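Local coordinates for protein transcription factor inhibitor I-kappa-B-beta (Mus musculus, PDB 1OY3) that binds NF-kappa-B and holds it inactive in the cytoplasm, although its unphosphorylated, resynthesised form can accompany NF-kappa-B into the nucleus, at residues H163-V166 with E172-R175; H197-A202 with S206-L211. All blocks are in the same frame, centred on the assembly; numbering follows the deposited sequence.

Contact 1. Residues H163-V166 with E172-R175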
ATOM      1  N   HIS C 163       6.150   7.452  -3.387  1.00 11.88           N
ATOM      2  CA  HIS C 163       4.884   6.983  -3.943  1.00 12.63           C
ATOM      3  C   HIS C 163       3.761   7.351  -2.992  1.00 13.29           C
ATOM      4  O   HIS C 163       2.730   7.883  -3.400  1.00 14.34           O
ATOM      5  CB  HIS C 163       4.897   5.465  -4.099  1.00 10.17           C
ATOM      6  CG  HIS C 163       5.800   4.975  -5.177  1.00 14.25           C
ATOM      7  ND1 HIS C 163       6.530   3.811  -5.058  1.00 11.32           N
ATOM      8  CD2 HIS C 163       6.077   5.474  -6.404  1.00 12.46           C
ATOM      9  CE1 HIS C 163       7.219   3.617  -6.169  1.00 20.92           C
ATOM     10  NE2 HIS C 163       6.961   4.611  -7.001  1.00 13.28           N
ATOM     11  N   VAL C 164       3.966   7.055  -1.714  1.00 15.69           N
ATOM     12  CA  VAL C 164       2.966   7.359  -0.699  1.00 18.22           C
ATOM     13  C   VAL C 164       2.716   8.869  -0.632  1.00 18.81           C
ATOM     14  O   VAL C 164       1.572   9.307  -0.668  1.00 17.60           O
ATOM     15  CB  VAL C 164       3.410   6.826   0.695  1.00 15.88           C
ATOM     16  CG1 VAL C 164       2.284   6.989   1.719  1.00 12.12           C
ATOM     17  CG2 VAL C 164       3.785   5.351   0.578  1.00 21.77           C
ATOM     18  N   ALA C 165       3.779   9.670  -0.564  1.00 16.17           N
ATOM     19  CA  ALA C 165       3.596  11.121  -0.487  1.00 16.05           C
ATOM     20  C   ALA C 165       2.798  11.656  -1.684  1.00 17.03           C
ATOM     21  O   ALA C 165       1.956  12.538  -1.530  1.00 17.73           O
ATOM     22  CB  ALA C 165       4.947  11.821  -0.383  1.00  9.68           C
ATOM     23  N   VAL C 166       3.046  11.113  -2.871  1.00 15.53           N
ATOM     24  CA  VAL C 166       2.323  11.553  -4.061  1.00 17.71           C
ATOM     25  C   VAL C 166       0.881  11.023  -4.014  1.00 21.87           C
ATOM     26  O   VAL C 166      -0.067  11.773  -4.251  1.00 20.03           O
ATOM     27  CB  VAL C 166       2.996  11.056  -5.365  1.00 19.28           C
ATOM     28  CG1 VAL C 166       2.198  11.550  -6.579  1.00 18.09           C
ATOM     29  CG2 VAL C 166       4.443  11.555  -5.443  1.00 13.59           C
ATOM     30  N   GLU C 172       4.247  19.183   0.276  1.00 17.08           N
ATOM     31  CA  GLU C 172       5.263  19.461   1.268  1.00 14.88           C
ATOM     32  C   GLU C 172       6.140  18.221   1.495  1.00 15.14           C
ATOM     33  O   GLU C 172       7.374  18.320   1.561  1.00 13.56           O
ATOM     34  CB  GLU C 172       4.612  19.886   2.580  1.00 23.63           C
ATOM     35  CG  GLU C 172       5.196  21.159   3.149  1.00 33.05           C
ATOM     36  CD  GLU C 172       6.700  21.233   2.959  1.00 41.12           C
ATOM     37  OE1 GLU C 172       7.417  20.353   3.480  1.00 47.96           O
ATOM     38  OE2 GLU C 172       7.164  22.174   2.281  1.00 42.42           O
ATOM     39  N   MET C 173       5.515  17.053   1.603  1.00 13.63           N
ATOM     40  CA  MET C 173       6.286  15.827   1.826  1.00 16.02           C
ATOM     41  C   MET C 173       7.116  15.474   0.594  1.00 14.44           C
ATOM     42  O   MET C 173       8.234  14.974   0.717  1.00 14.95           O
ATOM     43  CB  MET C 173       5.381  14.642   2.181  1.00  8.12           C
ATOM     44  CG  MET C 173       6.195  13.414   2.654  1.00 13.42           C
ATOM     45  SD  MET C 173       7.053  13.700   4.251  1.00 16.74           S
ATOM     46  CE  MET C 173       5.669  13.313   5.370  1.00 14.58           C
ATOM     47  N   VAL C 174       6.567  15.738  -0.588  1.00 13.37           N
ATOM     48  CA  VAL C 174       7.285  15.459  -1.827  1.00 16.70           C
ATOM     49  C   VAL C 174       8.562  16.305  -1.834  1.00 17.33           C
ATOM     50  O   VAL C 174       9.635  15.828  -2.205  1.00 18.97           O
ATOM     51  CB  VAL C 174       6.423  15.809  -3.070  1.00 16.11           C
ATOM     52  CG1 VAL C 174       7.261  15.721  -4.352  1.00 17.80           C
ATOM     53  CG2 VAL C 174       5.250  14.863  -3.160  1.00 22.87           C
ATOM     54  N   ARG C 175       8.442  17.559  -1.408  1.00 22.60           N
ATOM     55  CA  ARG C 175       9.596  18.451  -1.360  1.00 21.60           C
ATOM     56  C   ARG C 175      10.713  17.906  -0.464  1.00 20.17           C
ATOM     57  O   ARG C 175      11.878  17.883  -0.868  1.00 18.43           O
ATOM     58  CB  ARG C 175       9.163  19.856  -0.911  1.00 22.81           C
ATOM     59  CG  ARG C 175       8.609  20.705  -2.056  1.00 22.98           C
ATOM     60  CD  ARG C 175       8.359  22.142  -1.650  1.00 26.41           C
ATOM     61  NE  ARG C 175       7.101  22.298  -0.933  1.00 33.54           N
ATOM     62  CZ  ARG C 175       5.971  22.720  -1.492  1.00 37.62           C
ATOM     63  NH1 ARG C 175       5.948  23.039  -2.784  1.00 36.91           N
ATOM     64  NH2 ARG C 175       4.862  22.808  -0.765  1.00 35.16           N
TER
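Behind the buried meeting of A165 with M173 and V174, on the far side of helix 171-180, R175 NE donates a hydrogen bond to E172 OE2 at 3.2 Å. The bond is nearly straight (164° at the hydrogen) and belongs to a salt bridge: the acceptor lies close to the guanidinium plane, whereas the donor reaches OE2 from above the carboxylate plane. One helical turn thus pairs its own charges away from the partner helix. The side chains that meet across the segments are all apolar. A165 CB sits 3.6 Å from M173 CG, which stands anti to the backbone N (chi1 -170°); bends at the next two torsions then carry the thioether away from A165, toward C86 and helix 91-97. V174 CG2 takes the other flank, 4.1 Å from A165 CB and equally far from V166 CG2, the two valines meeting at a slant. V166 and V174 both continue onto V207 of the next repeat. These are the paired helices of ankyrin repeat 4. With methyl and methylene contacts alone between the segments, cohesion across this contact comes from apolar burial and shape, while the ion pair ties together a single helix.

Contact 2. Residues H197-A202 with S206-L211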
ATOM      1  N   HIS C 197       3.096   9.350 -12.825  1.00 21.86           N
ATOM      2  CA  HIS C 197       1.831   8.691 -13.160  1.00 22.75           C
ATOM      3  C   HIS C 197       0.889   8.786 -11.969  1.00 20.05           C
ATOM      4  O   HIS C 197      -0.312   9.008 -12.133  1.00 16.93           O
ATOM      5  CB  HIS C 197       2.027   7.207 -13.498  1.00 23.66           C
ATOM      6  CG  HIS C 197       2.563   6.950 -14.873  1.00 23.45           C
ATOM      7  ND1 HIS C 197       3.889   6.657 -15.116  1.00 23.72           N
ATOM      8  CD2 HIS C 197       1.940   6.898 -16.075  1.00 22.51           C
ATOM      9  CE1 HIS C 197       4.058   6.432 -16.407  1.00 21.75           C
ATOM     10  NE2 HIS C 197       2.892   6.573 -17.011  1.00 21.80           N
ATOM     11  N   LEU C 198       1.439   8.617 -10.767  1.00 16.68           N
ATOM     12  CA  LEU C 198       0.625   8.687  -9.565  1.00 19.98           C
ATOM     13  C   LEU C 198       0.074  10.088  -9.362  1.00 20.72           C
ATOM     14  O   LEU C 198      -1.079  10.256  -8.991  1.00 21.15           O
ATOM     15  CB  LEU C 198       1.432   8.248  -8.335  1.00 18.60           C
ATOM     16  CG  LEU C 198       1.986   6.825  -8.456  1.00 16.98           C
ATOM     17  CD1 LEU C 198       2.804   6.484  -7.232  1.00 28.01           C
ATOM     18  CD2 LEU C 198       0.848   5.837  -8.628  1.00 20.98           C
ATOM     19  N   ALA C 199       0.891  11.099  -9.613  1.00 22.02           N
ATOM     20  CA  ALA C 199       0.425  12.466  -9.440  1.00 24.15           C
ATOM     21  C   ALA C 199      -0.729  12.739 -10.396  1.00 22.73           C
ATOM     22  O   ALA C 199      -1.694  13.407 -10.035  1.00 26.80           O
ATOM     23  CB  ALA C 199       1.559  13.447  -9.684  1.00 22.44           C
ATOM     24  N   VAL C 200      -0.633  12.212 -11.614  1.00 23.36           N
ATOM     25  CA  VAL C 200      -1.692  12.411 -12.598  1.00 27.28           C
ATOM     26  C   VAL C 200      -2.969  11.710 -12.120  1.00 27.87           C
ATOM     27  O   VAL C 200      -4.063  12.276 -12.184  1.00 26.63           O
ATOM     28  CB  VAL C 200      -1.272  11.879 -13.986  1.00 28.32           C
ATOM     29  CG1 VAL C 200      -2.403  12.061 -14.984  1.00 30.34           C
ATOM     30  CG2 VAL C 200      -0.055  12.630 -14.466  1.00 29.14           C
ATOM     31  N   GLU C 201      -2.827  10.485 -11.623  1.00 27.22           N
ATOM     32  CA  GLU C 201      -3.977   9.756 -11.114  1.00 29.76           C
ATOM     33  C   GLU C 201      -4.574  10.521  -9.944  1.00 27.89           C
ATOM     34  O   GLU C 201      -5.791  10.562  -9.773  1.00 27.96           O
ATOM     35  CB  GLU C 201      -3.572   8.355 -10.660  1.00 33.07           C
ATOM     36  CG  GLU C 201      -3.184   7.440 -11.806  1.00 39.37           C
ATOM     37  CD  GLU C 201      -3.266   5.972 -11.438  1.00 43.47           C
ATOM     38  OE1 GLU C 201      -3.155   5.125 -12.354  1.00 45.72           O
ATOM     39  OE2 GLU C 201      -3.440   5.666 -10.238  1.00 42.17           O
ATOM     40  N   ALA C 202      -3.703  11.143  -9.152  1.00 26.39           N
ATOM     41  CA  ALA C 202      -4.117  11.918  -7.981  1.00 24.27           C
ATOM     42  C   ALA C 202      -4.660  13.294  -8.356  1.00 25.65           C
ATOM     43  O   ALA C 202      -5.174  14.015  -7.496  1.00 26.68           O
ATOM     44  CB  ALA C 202      -2.937  12.082  -7.035  1.00 19.85           C
ATOM     45  N   SER C 206       0.020  20.511  -8.571  1.00 26.98           N
ATOM     46  CA  SER C 206       1.172  21.119  -7.908  1.00 30.30           C
ATOM     47  C   SER C 206       2.255  20.075  -7.622  1.00 26.00           C
ATOM     48  O   SER C 206       3.450  20.367  -7.685  1.00 29.88           O
ATOM     49  CB  SER C 206       0.742  21.794  -6.605  1.00 27.68           C
ATOM     50  OG  SER C 206       0.564  20.839  -5.574  1.00 43.22           O
ATOM     51  N   VAL C 207       1.827  18.856  -7.310  1.00 29.25           N
ATOM     52  CA  VAL C 207       2.751  17.764  -7.044  1.00 23.98           C
ATOM     53  C   VAL C 207       3.357  17.353  -8.382  1.00 21.26           C
ATOM     54  O   VAL C 207       4.557  17.087  -8.483  1.00 19.86           O
ATOM     55  CB  VAL C 207       2.014  16.560  -6.387  1.00 22.60           C
ATOM     56  CG1 VAL C 207       2.912  15.320  -6.371  1.00 19.85           C
ATOM     57  CG2 VAL C 207       1.611  16.926  -4.969  1.00 22.44           C
ATOM     58  N   LEU C 208       2.519  17.310  -9.412  1.00 20.35           N
ATOM     59  CA  LEU C 208       2.982  16.947 -10.749  1.00 26.41           C
ATOM     60  C   LEU C 208       4.084  17.920 -11.162  1.00 24.83           C
ATOM     61  O   LEU C 208       5.125  17.519 -11.705  1.00 22.28           O
ATOM     62  CB  LEU C 208       1.823  17.025 -11.746  1.00 24.06           C
ATOM     63  CG  LEU C 208       2.139  16.789 -13.224  1.00 27.25           C
ATOM     64  CD1 LEU C 208       2.718  15.389 -13.414  1.00 23.80           C
ATOM     65  CD2 LEU C 208       0.863  16.964 -14.047  1.00 22.55           C
ATOM     66  N   GLU C 209       3.861  19.198 -10.880  1.00 25.94           N
ATOM     67  CA  GLU C 209       4.839  20.227 -11.224  1.00 29.39           C
ATOM     68  C   GLU C 209       6.125  20.081 -10.432  1.00 26.76           C
ATOM     69  O   GLU C 209       7.216  20.163 -11.005  1.00 28.64           O
ATOM     70  CB  GLU C 209       4.264  21.625 -11.007  1.00 34.02           C
ATOM     71  CG  GLU C 209       5.282  22.732 -11.263  1.00 42.69           C
ATOM     72  CD  GLU C 209       4.634  24.075 -11.508  1.00 47.26           C
ATOM     73  OE1 GLU C 209       3.907  24.563 -10.615  1.00 46.08           O
ATOM     74  OE2 GLU C 209       4.852  24.642 -12.604  1.00 54.44           O
ATOM     75  N   LEU C 210       6.009  19.876  -9.120  1.00 24.77           N
ATOM     76  CA  LEU C 210       7.205  19.702  -8.291  1.00 22.37           C
ATOM     77  C   LEU C 210       8.053  18.605  -8.914  1.00 21.85           C
ATOM     78  O   LEU C 210       9.247  18.786  -9.155  1.00 24.85           O
ATOM     79  CB  LEU C 210       6.836  19.307  -6.855  1.00 21.07           C
ATOM     80  CG  LEU C 210       6.327  20.421  -5.933  1.00 28.67           C
ATOM     81  CD1 LEU C 210       5.964  19.843  -4.560  1.00 26.00           C
ATOM     82  CD2 LEU C 210       7.401  21.503  -5.799  1.00 23.34           C
ATOM     83  N   LEU C 211       7.425  17.466  -9.183  1.00 21.99           N
ATOM     84  CA  LEU C 211       8.129  16.348  -9.791  1.00 20.33           C
ATOM     85  C   LEU C 211       8.771  16.783 -11.106  1.00 22.45           C
ATOM     86  O   LEU C 211       9.958  16.537 -11.345  1.00 21.66           O
ATOM     87  CB  LEU C 211       7.154  15.193 -10.049  1.00 21.02           C
ATOM     88  CG  LEU C 211       6.641  14.502  -8.782  1.00 16.64           C
ATOM     89  CD1 LEU C 211       5.510  13.547  -9.113  1.00 17.84           C
ATOM     90  CD2 LEU C 211       7.806  13.771  -8.126  1.00 15.48           C
TER
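A199 presses its methyl group against L208, joining the antiparallel helices of ankyrin repeat 5 in the helix-turn-helix half of the motif. The axes of segments 197-201 and 206-211 come within 8.8 Å at closest, their N-to-C directions 163° apart. The tight part centres on A199: its CB points at the opposing backbone and comes 3.9 Å from L208 CA, close enough that the small side chain meets main chain as well as side chains. V207 CG1 closes on A199 CB at 4.0 Å, and L211 CD1, one turn further along the helix, approaches the same methyl. To one side, V200 and L208 meet through a single pair of branches. L208 also turns to the next repeat, onto L240 and L243 of helix 238-246. The solvent side is looser: S206 is exposed and E209 partly so, both too far to touch segment 197-202. E201 forms a salt bridge with R193. H197 points away, its ring nitrogens ND1 and NE2 hydrogen-bonded to T194 OG1 and to R226 O in the following repeat. In the valine-leucine pair, V200 CG2, anti to its carbonyl carbon, stops 4.1 Å from L208 CD1.

In the fold
Contacts 1 and 2 are the same step in consecutive ankyrin repeats, each an alanine of the first helix set against the second, and both are buried. Contact 1 lies nearer the middle of the chain, its centre about 8 Å from the chain centre against 16 Å for contact 2; their own centres are about 10 Å apart. The repeats also stack directly: V166 CG1 packs 3.3 Å from A199 N, and H163 CD2 lies 3.5 Å from L198 CD1. Nearer the surface, R175 NH1 rests against L210 CD1. Charge differs in place: that of contact 1 is paired inside its second helix, that of contact 2 from its first helix to a residue outside the segments.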